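Side-chain contact in response regulator (Helicobacter pylori, PDB 2PLN), which probably acts as a DNA-binding transcription regulator of the two-component type, an orphan response regulator represented here by its N-terminal receiver domain: residues S75-S78 / R79-K83. Residues are numbered along the deposited sequence; the frame is centred on the assembly and turned at random.
Sequences SFVS and RIKEK
R79 folds back over the preceding helical turn to meet S75 and F76, its backbone N bonded to S75 O (3.0 Å) in the i to i+4 helical pattern that the next three residues continue. A bend at chi3 (-58°) lays one face of its guanidinium over F76 CA, while NH2 comes to the edge of the F76 ring, near its plane, with the two planes 71° apart. R79 NH2 donates to a water 3.1 Å away that also hydrogen-bonds S75 OG, and R79 NE forms a salt bridge with E55 of helix 51-60. I80 CG1, placed anti to the carbonyl carbon (chi1 -66°), lies over one face of the same ring, offset toward the rim, 3.8 Å from the F76 ring centroid in a CH-pi contact. K81 runs alongside V77, with K81 CG 4.2 Å from V77 CG1, before its bent chain carries NZ to a salt bridge with D110. E82 N bonds S78 O (3.1 Å), and its side chain reaches S78 through a second water, bonded to S78 OG and weakly to E82 OE2. F76 and I80 pack on M58, V77 and I80 on V89, as befits an amphipathic helix in a beta-alpha-beta crossover of the CheY-like receiver fold.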
loop_
_atom_site.group_PDB
_atom_site.type_symbol
_atom_site.label_atom_id
_atom_site.label_comp_id
_atom_site.label_asym_id
_atom_site.label_seq_id
_atom_site.Cartn_x
_atom_site.Cartn_y
_atom_site.Cartn_z
ATOM N N SER A 75 -14.896 11.473 0.651
ATOM C CA SER A 75 -15.417 12.211 1.821
ATOM C C SER A 75 -15.539 11.274 3.010
ATOM O O SER A 75 -15.250 11.636 4.138
ATOM C CB SER A 75 -16.749 12.902 1.524
ATOM O OG SER A 75 -17.718 11.949 1.133
ATOM N N PHE A 76 -15.969 10.044 2.735
ATOM C CA PHE A 76 -16.065 9.007 3.765
ATOM C C PHE A 76 -14.706 8.753 4.423
ATOM O O PHE A 76 -14.616 8.576 5.646
ATOM C CB PHE A 76 -16.630 7.761 3.100
ATOM C CG PHE A 76 -16.522 6.505 3.910
ATOM C CD1 PHE A 76 -15.467 5.606 3.698
ATOM C CD2 PHE A 76 -17.504 6.184 4.848
ATOM C CE1 PHE A 76 -15.386 4.431 4.401
ATOM C CE2 PHE A 76 -17.430 5.005 5.558
ATOM C CZ PHE A 76 -16.362 4.122 5.340
ATOM N N VAL A 77 -13.641 8.739 3.605
ATOM C CA VAL A 77 -12.293 8.473 4.126
ATOM C C VAL A 77 -11.976 9.520 5.203
ATOM O O VAL A 77 -11.569 9.185 6.308
ATOM C CB VAL A 77 -11.233 8.445 3.007
ATOM C CG1 VAL A 77 -9.832 8.482 3.564
ATOM C CG2 VAL A 77 -11.419 7.181 2.130
ATOM N N SER A 78 -12.157 10.786 4.851
ATOM C CA SER A 78 -11.899 11.861 5.790
ATOM C C SER A 78 -12.781 11.776 7.058
ATOM O O SER A 78 -12.292 11.992 8.147
ATOM C CB SER A 78 -12.074 13.217 5.101
ATOM O OG SER A 78 -11.698 14.229 6.005
ATOM N N ARG A 79 -14.069 11.463 6.904
ATOM C CA ARG A 79 -14.961 11.353 8.086
ATOM C C ARG A 79 -14.498 10.280 9.057
ATOM O O ARG A 79 -14.472 10.498 10.288
ATOM C CB ARG A 79 -16.404 11.062 7.697
ATOM C CG ARG A 79 -17.148 12.208 7.100
ATOM C CD ARG A 79 -18.641 11.988 7.090
ATOM N NE ARG A 79 -19.064 10.788 6.361
ATOM C CZ ARG A 79 -19.147 10.709 5.031
ATOM N NH1 ARG A 79 -18.824 11.752 4.255
ATOM N NH2 ARG A 79 -19.539 9.588 4.467
ATOM N N ILE A 80 -14.074 9.136 8.513
ATOM C CA ILE A 80 -13.645 7.983 9.329
ATOM C C ILE A 80 -12.292 8.227 9.969
ATOM O O ILE A 80 -12.055 7.850 11.138
ATOM C CB ILE A 80 -13.606 6.673 8.445
ATOM C CG1 ILE A 80 -15.010 6.291 7.999
ATOM C CG2 ILE A 80 -12.899 5.513 9.206
ATOM C CD1 ILE A 80 -15.994 6.122 9.116
ATOM N N LYS A 81 -11.393 8.832 9.209
ATOM C CA LYS A 81 -10.059 9.192 9.719
ATOM C C LYS A 81 -10.158 10.183 10.878
ATOM O O LYS A 81 -9.288 10.208 11.764
ATOM C CB LYS A 81 -9.175 9.786 8.613
ATOM C CG LYS A 81 -8.626 8.781 7.563
ATOM C CD LYS A 81 -8.230 7.439 8.153
ATOM C CE LYS A 81 -6.834 7.360 8.761
ATOM N NZ LYS A 81 -6.251 5.949 8.553
ATOM N N GLU A 82 -11.200 11.008 10.857
ATOM C CA GLU A 82 -11.386 11.949 11.951
ATOM C C GLU A 82 -12.067 11.293 13.149
ATOM O O GLU A 82 -11.622 11.461 14.292
ATOM C CB GLU A 82 -12.032 13.284 11.514
ATOM C CG GLU A 82 -13.464 13.263 11.003
ATOM C CD GLU A 82 -14.204 14.617 11.111
ATOM O OE1 GLU A 82 -13.772 15.491 11.920
ATOM O OE2 GLU A 82 -15.244 14.802 10.396
ATOM N N LYS A 83 -13.095 10.497 12.886
ATOM C CA LYS A 83 -13.862 9.863 13.961
ATOM C C LYS A 83 -13.240 8.596 14.565
ATOM O O LYS A 83 -13.338 8.365 15.790
ATOM C CB LYS A 83 -15.279 9.557 13.486
ATOM C CG LYS A 83 -16.239 9.225 14.626
ATOM C CD LYS A 83 -17.666 9.132 14.143
ATOM C CE LYS A 83 -18.611 9.093 15.361
ATOM N NZ LYS A 83 -19.990 9.080 14.878
HETATM O O HOH W 1 -19.460 9.829 1.396
HETATM O O HOH W 2 -13.756 14.981 7.959
#